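Local coordinates for Serine/threonine-protein kinase Tel1 (Chaetomium thermophilum, PDB 6SKY) that probably phosphorylates serine and threonine residues that precede glutamine, using ATP, to switch on checkpoint signalling after DNA damage, at residues 2556-2561 with 2574-2579; 2461-2466 with 2560-2565; 1916-1921 with 1931-1936. All blocks are in the same frame, centred on the assembly; numbering follows the deposited sequence.

Contact 1 (2556-2561 with 2574-2579)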
# COMPACT_ATOMS: atom_id res chain seq x y z
N PRO A 2556 -28.81 -45.10 -4.65
CA PRO A 2556 -29.09 -43.67 -4.66
C PRO A 2556 -29.17 -43.18 -6.09
O PRO A 2556 -28.62 -43.81 -6.99
CB PRO A 2556 -27.88 -43.07 -3.92
CG PRO A 2556 -26.84 -44.06 -4.07
CD PRO A 2556 -27.51 -45.37 -4.02
N PRO A 2557 -29.88 -42.08 -6.33
CA PRO A 2557 -29.93 -41.54 -7.68
C PRO A 2557 -28.54 -41.21 -8.17
O PRO A 2557 -27.77 -40.55 -7.46
CB PRO A 2557 -30.79 -40.28 -7.52
CG PRO A 2557 -31.54 -40.52 -6.28
CD PRO A 2557 -30.65 -41.27 -5.39
N PRO A 2558 -28.17 -41.67 -9.36
CA PRO A 2558 -26.77 -41.52 -9.79
C PRO A 2558 -26.34 -40.08 -9.96
O PRO A 2558 -25.14 -39.81 -9.96
CB PRO A 2558 -26.73 -42.28 -11.12
CG PRO A 2558 -27.96 -43.09 -11.14
CD PRO A 2558 -28.98 -42.33 -10.39
N THR A 2559 -27.28 -39.15 -10.09
CA THR A 2559 -26.99 -37.74 -10.28
C THR A 2559 -27.13 -36.94 -9.01
O THR A 2559 -27.13 -35.71 -9.06
CB THR A 2559 -27.89 -37.17 -11.36
OG1 THR A 2559 -29.25 -37.28 -10.93
CG2 THR A 2559 -27.71 -37.92 -12.64
N LEU A 2560 -27.27 -37.60 -7.87
CA LEU A 2560 -27.33 -36.92 -6.58
C LEU A 2560 -25.92 -36.70 -6.06
O LEU A 2560 -25.10 -37.62 -6.07
CB LEU A 2560 -28.14 -37.74 -5.59
CG LEU A 2560 -28.07 -37.30 -4.13
CD1 LEU A 2560 -28.86 -36.04 -3.93
CD2 LEU A 2560 -28.57 -38.40 -3.23
N GLN A 2561 -25.65 -35.49 -5.60
CA GLN A 2561 -24.34 -35.15 -5.05
C GLN A 2561 -24.28 -35.61 -3.60
O GLN A 2561 -24.98 -35.07 -2.74
CB GLN A 2561 -24.08 -33.66 -5.17
CG GLN A 2561 -24.49 -33.08 -6.50
CD GLN A 2561 -23.94 -31.69 -6.73
OE1 GLN A 2561 -24.68 -30.77 -7.05
NE2 GLN A 2561 -22.64 -31.54 -6.58
N PRO A 2574 -30.65 -41.18 0.31
CA PRO A 2574 -31.92 -41.61 -0.28
C PRO A 2574 -31.69 -42.56 -1.45
O PRO A 2574 -30.92 -42.26 -2.36
CB PRO A 2574 -32.55 -40.30 -0.75
CG PRO A 2574 -31.42 -39.38 -0.92
CD PRO A 2574 -30.43 -39.73 0.14
N MET A 2575 -32.37 -43.69 -1.42
CA MET A 2575 -32.34 -44.61 -2.54
C MET A 2575 -33.45 -44.26 -3.52
O MET A 2575 -34.38 -43.52 -3.20
CB MET A 2575 -32.51 -46.05 -2.07
CG MET A 2575 -31.49 -46.47 -1.04
SD MET A 2575 -29.86 -46.77 -1.72
CE MET A 2575 -28.83 -46.42 -0.30
N ILE A 2576 -33.34 -44.78 -4.74
CA ILE A 2576 -34.41 -44.59 -5.71
C ILE A 2576 -35.59 -45.45 -5.29
O ILE A 2576 -35.47 -46.68 -5.20
CB ILE A 2576 -33.95 -44.93 -7.12
CG1 ILE A 2576 -32.97 -43.88 -7.63
CG2 ILE A 2576 -35.13 -45.00 -8.05
CD1 ILE A 2576 -32.54 -44.12 -9.05
N HIS A 2577 -36.73 -44.82 -5.03
CA HIS A 2577 -37.93 -45.57 -4.68
C HIS A 2577 -38.63 -46.07 -5.93
O HIS A 2577 -38.84 -47.28 -6.09
CB HIS A 2577 -38.86 -44.69 -3.84
CG HIS A 2577 -40.13 -45.36 -3.45
ND1 HIS A 2577 -41.28 -45.28 -4.20
CD2 HIS A 2577 -40.43 -46.13 -2.37
CE1 HIS A 2577 -42.24 -45.97 -3.60
NE2 HIS A 2577 -41.75 -46.49 -2.49
N LYS A 2578 -38.99 -45.16 -6.82
CA LYS A 2578 -39.64 -45.56 -8.06
C LYS A 2578 -39.32 -44.53 -9.13
O LYS A 2578 -38.61 -43.55 -8.88
CB LYS A 2578 -41.15 -45.70 -7.87
CG LYS A 2578 -41.85 -44.41 -7.53
CD LYS A 2578 -43.34 -44.60 -7.39
CE LYS A 2578 -44.02 -43.29 -7.04
NZ LYS A 2578 -45.48 -43.46 -6.78
N PHE A 2579 -39.85 -44.74 -10.32
CA PHE A 2579 -39.71 -43.80 -11.42
C PHE A 2579 -41.08 -43.26 -11.79
O PHE A 2579 -42.06 -44.00 -11.80
CB PHE A 2579 -39.07 -44.44 -12.63
CG PHE A 2579 -37.58 -44.38 -12.62
CD1 PHE A 2579 -36.91 -43.49 -13.43
CD2 PHE A 2579 -36.85 -45.20 -11.79
CE1 PHE A 2579 -35.54 -43.43 -13.41
CE2 PHE A 2579 -35.49 -45.14 -11.77
CZ PHE A 2579 -34.83 -44.26 -12.58

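Contact 2 (2461-2466 with 2560-2565)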
# COMPACT_ATOMS: atom_id res chain seq x y z
N PRO A 2461 -18.03 -46.07 -1.51
CA PRO A 2461 -18.36 -46.75 -2.77
C PRO A 2461 -19.06 -45.86 -3.79
O PRO A 2461 -18.82 -46.01 -4.99
CB PRO A 2461 -19.25 -47.91 -2.31
CG PRO A 2461 -19.78 -47.49 -1.03
CD PRO A 2461 -18.74 -46.67 -0.38
N TYR A 2462 -19.90 -44.94 -3.35
CA TYR A 2462 -20.59 -44.05 -4.27
C TYR A 2462 -19.69 -42.96 -4.83
O TYR A 2462 -20.17 -42.12 -5.59
CB TYR A 2462 -21.80 -43.43 -3.60
CG TYR A 2462 -22.67 -44.44 -2.91
CD1 TYR A 2462 -23.30 -45.44 -3.62
CD2 TYR A 2462 -22.86 -44.39 -1.54
CE1 TYR A 2462 -24.09 -46.36 -3.00
CE2 TYR A 2462 -23.65 -45.31 -0.91
CZ TYR A 2462 -24.26 -46.29 -1.64
OH TYR A 2462 -25.05 -47.21 -1.00
N HIS A 2463 -18.41 -42.95 -4.47
CA HIS A 2463 -17.45 -42.02 -5.03
C HIS A 2463 -16.39 -42.70 -5.88
O HIS A 2463 -15.66 -42.00 -6.58
CB HIS A 2463 -16.75 -41.23 -3.91
CG HIS A 2463 -17.66 -40.30 -3.18
ND1 HIS A 2463 -18.51 -40.72 -2.17
CD2 HIS A 2463 -17.86 -38.97 -3.30
CE1 HIS A 2463 -19.18 -39.68 -1.72
NE2 HIS A 2463 -18.81 -38.61 -2.39
N GLY A 2464 -16.29 -44.02 -5.84
CA GLY A 2464 -15.29 -44.70 -6.64
C GLY A 2464 -15.82 -45.77 -7.57
O GLY A 2464 -15.17 -46.11 -8.57
N MET A 2465 -17.00 -46.30 -7.29
CA MET A 2465 -17.40 -47.48 -8.03
C MET A 2465 -17.91 -47.16 -9.42
O MET A 2465 -17.82 -48.01 -10.31
CB MET A 2465 -18.42 -48.27 -7.24
CG MET A 2465 -17.84 -49.58 -6.76
SD MET A 2465 -18.25 -49.98 -5.07
CE MET A 2465 -20.01 -49.99 -5.20
N TYR A 2466 -18.41 -45.95 -9.66
CA TYR A 2466 -18.75 -45.59 -11.03
C TYR A 2466 -17.51 -45.39 -11.88
O TYR A 2466 -17.52 -45.71 -13.07
CB TYR A 2466 -19.62 -44.34 -11.05
CG TYR A 2466 -21.07 -44.64 -10.81
CD1 TYR A 2466 -21.86 -45.15 -11.81
CD2 TYR A 2466 -21.64 -44.43 -9.57
CE1 TYR A 2466 -23.17 -45.43 -11.60
CE2 TYR A 2466 -22.96 -44.70 -9.36
CZ TYR A 2466 -23.72 -45.20 -10.37
OH TYR A 2466 -25.04 -45.48 -10.15
N LEU A 2560 -27.27 -37.60 -7.87
CA LEU A 2560 -27.33 -36.92 -6.58
C LEU A 2560 -25.92 -36.70 -6.06
O LEU A 2560 -25.10 -37.62 -6.07
CB LEU A 2560 -28.14 -37.74 -5.59
CG LEU A 2560 -28.07 -37.30 -4.13
CD1 LEU A 2560 -28.86 -36.04 -3.93
CD2 LEU A 2560 -28.57 -38.40 -3.23
N GLN A 2561 -25.65 -35.49 -5.60
CA GLN A 2561 -24.34 -35.15 -5.05
C GLN A 2561 -24.28 -35.61 -3.60
O GLN A 2561 -24.98 -35.07 -2.74
CB GLN A 2561 -24.08 -33.66 -5.17
CG GLN A 2561 -24.49 -33.08 -6.50
CD GLN A 2561 -23.94 -31.69 -6.73
OE1 GLN A 2561 -24.68 -30.77 -7.05
NE2 GLN A 2561 -22.64 -31.54 -6.58
N ILE A 2562 -23.43 -36.59 -3.32
CA ILE A 2562 -23.28 -37.16 -1.99
C ILE A 2562 -22.02 -36.57 -1.37
O ILE A 2562 -20.94 -36.63 -1.96
CB ILE A 2562 -23.19 -38.69 -2.05
CG1 ILE A 2562 -24.39 -39.27 -2.78
CG2 ILE A 2562 -23.09 -39.28 -0.67
CD1 ILE A 2562 -24.34 -40.76 -2.92
N GLU A 2563 -22.16 -36.01 -0.17
CA GLU A 2563 -20.99 -35.52 0.55
C GLU A 2563 -20.24 -36.69 1.16
O GLU A 2563 -20.81 -37.74 1.45
CB GLU A 2563 -21.40 -34.54 1.64
CG GLU A 2563 -22.28 -33.42 1.15
CD GLU A 2563 -21.60 -32.54 0.12
OE1 GLU A 2563 -20.37 -32.33 0.23
OE2 GLU A 2563 -22.28 -32.07 -0.81
N VAL A 2564 -18.94 -36.50 1.34
CA VAL A 2564 -18.08 -37.56 1.87
C VAL A 2564 -18.26 -37.62 3.38
O VAL A 2564 -18.26 -36.59 4.06
CB VAL A 2564 -16.62 -37.31 1.48
CG1 VAL A 2564 -15.79 -38.53 1.77
CG2 VAL A 2564 -16.52 -36.96 0.02
N SER A 2565 -18.40 -38.83 3.91
CA SER A 2565 -18.71 -39.03 5.32
C SER A 2565 -17.46 -39.45 6.07
O SER A 2565 -16.88 -40.50 5.79
CB SER A 2565 -19.80 -40.09 5.49
OG SER A 2565 -21.08 -39.53 5.31

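Contact 3 (1916-1921 with 1931-1936)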
# COMPACT_ATOMS: atom_id res chain seq x y z
N ILE A 1916 -33.69 11.60 -5.41
CA ILE A 1916 -34.29 10.59 -4.55
C ILE A 1916 -33.48 9.30 -4.57
O ILE A 1916 -33.48 8.56 -3.58
CB ILE A 1916 -35.75 10.35 -4.95
CG1 ILE A 1916 -36.54 9.79 -3.78
CG2 ILE A 1916 -35.85 9.43 -6.15
CD1 ILE A 1916 -36.64 10.76 -2.63
N LEU A 1917 -32.76 9.04 -5.66
CA LEU A 1917 -31.94 7.85 -5.74
C LEU A 1917 -30.80 7.90 -4.73
O LEU A 1917 -30.37 6.85 -4.23
CB LEU A 1917 -31.40 7.71 -7.15
CG LEU A 1917 -31.58 6.35 -7.82
CD1 LEU A 1917 -33.00 5.88 -7.67
CD2 LEU A 1917 -31.22 6.47 -9.28
N LEU A 1918 -30.30 9.09 -4.41
CA LEU A 1918 -29.23 9.20 -3.43
C LEU A 1918 -29.72 8.84 -2.04
O LEU A 1918 -29.04 8.11 -1.30
CB LEU A 1918 -28.65 10.61 -3.46
CG LEU A 1918 -27.53 10.92 -2.47
CD1 LEU A 1918 -26.38 9.98 -2.68
CD2 LEU A 1918 -27.10 12.35 -2.64
N GLU A 1919 -30.90 9.33 -1.67
CA GLU A 1919 -31.47 8.99 -0.37
C GLU A 1919 -31.86 7.53 -0.30
O GLU A 1919 -31.82 6.93 0.78
CB GLU A 1919 -32.68 9.87 -0.09
CG GLU A 1919 -33.14 9.81 1.34
CD GLU A 1919 -34.30 10.73 1.62
OE1 GLU A 1919 -34.70 11.47 0.70
OE2 GLU A 1919 -34.83 10.70 2.76
N ILE A 1920 -32.26 6.93 -1.42
CA ILE A 1920 -32.53 5.50 -1.43
C ILE A 1920 -31.25 4.70 -1.20
O ILE A 1920 -31.20 3.83 -0.33
CB ILE A 1920 -33.21 5.08 -2.75
CG1 ILE A 1920 -34.59 5.69 -2.86
CG2 ILE A 1920 -33.30 3.59 -2.84
CD1 ILE A 1920 -35.18 5.55 -4.21
N PHE A 1921 -30.21 4.99 -1.97
CA PHE A 1921 -29.00 4.17 -1.91
C PHE A 1921 -28.16 4.42 -0.68
O PHE A 1921 -27.37 3.55 -0.32
CB PHE A 1921 -28.16 4.40 -3.16
CG PHE A 1921 -28.64 3.63 -4.34
CD1 PHE A 1921 -29.15 2.37 -4.18
CD2 PHE A 1921 -28.60 4.17 -5.60
CE1 PHE A 1921 -29.60 1.66 -5.26
CE2 PHE A 1921 -29.05 3.47 -6.67
CZ PHE A 1921 -29.55 2.22 -6.50
N TYR A 1931 -22.37 2.52 -4.60
CA TYR A 1931 -21.30 2.88 -5.50
C TYR A 1931 -21.73 2.92 -6.96
O TYR A 1931 -20.93 3.32 -7.81
CB TYR A 1931 -20.14 1.91 -5.34
CG TYR A 1931 -19.62 1.86 -3.94
CD1 TYR A 1931 -18.58 2.67 -3.54
CD2 TYR A 1931 -20.18 1.01 -3.01
CE1 TYR A 1931 -18.12 2.63 -2.25
CE2 TYR A 1931 -19.72 0.97 -1.73
CZ TYR A 1931 -18.69 1.77 -1.35
OH TYR A 1931 -18.23 1.72 -0.07
N GLY A 1932 -22.95 2.52 -7.26
CA GLY A 1932 -23.40 2.56 -8.63
C GLY A 1932 -24.03 3.85 -9.05
O GLY A 1932 -24.29 4.06 -10.23
N LEU A 1933 -24.28 4.73 -8.09
CA LEU A 1933 -24.88 6.02 -8.35
C LEU A 1933 -23.81 7.01 -8.80
O LEU A 1933 -22.72 7.06 -8.24
CB LEU A 1933 -25.57 6.53 -7.10
CG LEU A 1933 -26.58 7.65 -7.26
CD1 LEU A 1933 -27.81 7.14 -7.97
CD2 LEU A 1933 -26.92 8.17 -5.91
N SER A 1934 -24.14 7.81 -9.81
CA SER A 1934 -23.21 8.77 -10.37
C SER A 1934 -23.51 10.17 -9.84
O SER A 1934 -24.66 10.61 -9.86
CB SER A 1934 -23.28 8.77 -11.90
OG SER A 1934 -24.63 8.89 -12.33
N GLN A 1935 -22.47 10.85 -9.37
CA GLN A 1935 -22.61 12.19 -8.83
C GLN A 1935 -21.33 12.97 -9.11
O GLN A 1935 -20.24 12.40 -9.10
CB GLN A 1935 -22.91 12.15 -7.34
CG GLN A 1935 -22.59 10.82 -6.69
CD GLN A 1935 -23.13 10.72 -5.30
OE1 GLN A 1935 -23.62 11.70 -4.74
NE2 GLN A 1935 -23.05 9.54 -4.71
N ASP A 1936 -21.49 14.26 -9.37
CA ASP A 1936 -20.37 15.10 -9.78
C ASP A 1936 -19.24 15.04 -8.76
O ASP A 1936 -19.46 14.95 -7.55
CB ASP A 1936 -20.83 16.54 -9.97
CG ASP A 1936 -22.02 16.88 -9.12
OD1 ASP A 1936 -22.57 15.96 -8.48
OD2 ASP A 1936 -22.42 18.06 -9.09

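Contact 1 (2556-2561 with 2574-2579)
Pro-2557 and Ile-2576 pass flank to flank, running in opposing senses, where a proline-rich loop packs against the start of strand 2576-2585, in the antiparallel sheet of the kinase fold. Their closest side-chain atoms are Pro-2557 CG and Ile-2576 CG1, 3.9 Å apart. CG1 of Ile-2576 lies beside the backbone N, and the extended branch carries CD1 on to Pro-2558, 4.2 Å from its CD. A beta-branched residue suits a strand and still offers this arm to the loop.

Pro-2556 runs alongside Met-2575 in the same sense, with Pro-2556 CD 3.6 Å from Met-2575 SD. The methionine starts away from the loop, but a bend at chi2 (-75°) brings its sulfur back. Past the three prolines, Leu-2560 lies roughly perpendicular across Pro-2574, and its CD2 is 3.8 Å from Pro-2574 CG. Between these groups the carbonyl of Pro-2574 receives a CA-H...O contact, Pro-2556 CA to Pro-2574 O 3.3 Å, with 139° at the hydrogen.

Backbone pairing sets the strand in place: Ile-2576 bonds to Ile-2555, and Met-2575 to Thr-2600. Further along, His-2577 and Lys-2578 both face Ile-2598 in a classic beta bulge. Pro-2557 and Pro-2574 also rest on Tyr-2605 of strand 2604-2611.

Prolines carry no backbone N-H and so need no acceptor there, and their rings limit backbone rotation. Pro-2558 fits the second position of a type I turn, which is closed by Leu-2560 N donating to Pro-2557 O at 3.0 Å.

Contact 2 (2461-2466 with 2560-2565)
With chi1 near -67°, the imidazole of His-2463 stands beside its own backbone N and opposite the carbonyl carbon, a setting that carries NE2 out from the helix to the backbone of Ile-2562. Ile-2562 in turn has its longer branch stretched out (chi2 178°), which brings CD1 up against the base of Tyr-2462.

The polar link is a hydrogen bond from His-2463 NE2 to Ile-2562 O, 2.9 Å long. It is bent, with 142° at the hydrogen. The donor sits above the carbonyl plane instead of on a lone pair, and the oxygen is tilted slightly from the plane of the imidazole. Histidine suits the position because its ring nitrogen can reach a loop carbonyl that the helix backbone does not pair with.

Helix 2461-2472 falls within the FAT sequence family, whereas residues 2560-2565 belong to the irregular loop leading into strand 2576-2585 of the kinase fold. The contact therefore holds a FAT helix against that loop, at the surface of the protein and away from the nucleotide and the magnesium ion.

Apolar groups pack around the bond. Ile-2562 CD1 lies 3.7 Å from Tyr-2462 CB and 4.0 Å from Tyr-2462 CG, where the aromatic ring joins its stem; the two side chains cross at a slant. Two residues further along the loop, Val-2564 CG2 comes to 3.7 Å from His-2463 NE2, oblique to the imidazole, while Val-2564 also touches His-2460. The methyl CG2 of Ile-2562 stands 4.1 Å from His-2463 CE1.

Contact 3 (1916-1921 with 1931-1936)
Leu-1933 packs its two methyl groups against Leu-1917, Leu-1918 and Phe-1921 of the helix, and this is the tightly packed half of the contact. Its side chain runs with CG opposite the backbone N (chi1 -163°), and the fork at CG divides the work. CD1 goes to the Leu-1917 and Phe-1921 side, 3.7 Å from Leu-1917 CD2 and 3.9 Å from Phe-1921 CD2. The other methyl, CD2, turns to Leu-1918, 3.5 Å from Leu-1918 CA and 3.7 Å from Leu-1918 CD1.

The groups meet at different attitudes. Phe-1921 presents the edge of its ring, with Leu-1933 CD1 close to the ring plane, whereas Leu-1918 stands nearly perpendicular to Leu-1933. Leucine suits the place because one forked residue can touch neighbours from successive positions of a helix. Residues 1917 and 1921 lie one turn apart, and the backbone bond from Phe-1921 N to Leu-1917 O, 2.9 Å, spans that turn.

The outer half is looser. Gln-1935, extended beyond CG, reaches Leu-1918 with its amide and places OE1 3.8 Å from Leu-1918 CD1, a van der Waals contact with no bond across it. A long polar side chain suits this border, where its amide can touch a leucine methyl and still lie near solvent; the neighbouring Ser-1934 and Asp-1936 are exposed.

Leu-1917 and Phe-1921 also touch Ala-1891 and Leu-1888, respectively, of helix 1884-1898. Just before Leu-1933 in the chain, Tyr-1931 makes a cation-pi contact with Arg-2819 of helix 2816-2828. A short helix packed against the two preceding helices, 1871-1880 and 1884-1898, and against a leucine of its own following loop, is consistent with the alpha-solenoid architecture of the FAT region.

From the N terminus, contact 3 comes first: it closes a short loop that folds the chain after helix 1916-1923 back onto that helix, before helix 1939-1948. Contact 2 opens at residues 2461-2466 and closes a much longer excursion, about half of it helix, at 2560-2565. Contact 1 opens at 2556-2561, just before that closure, and ends at 2574-2579, so the two loops cross over the shared Leu-2560 and Gln-2561. They also touch in space, with Pro-2556 CD 3.7 Å from Tyr-2462 CE1. Together they tie a FAT helix, the connecting loop and the kinase sheet. Contact 3 stands apart, its nearest atoms about 32 Å from either.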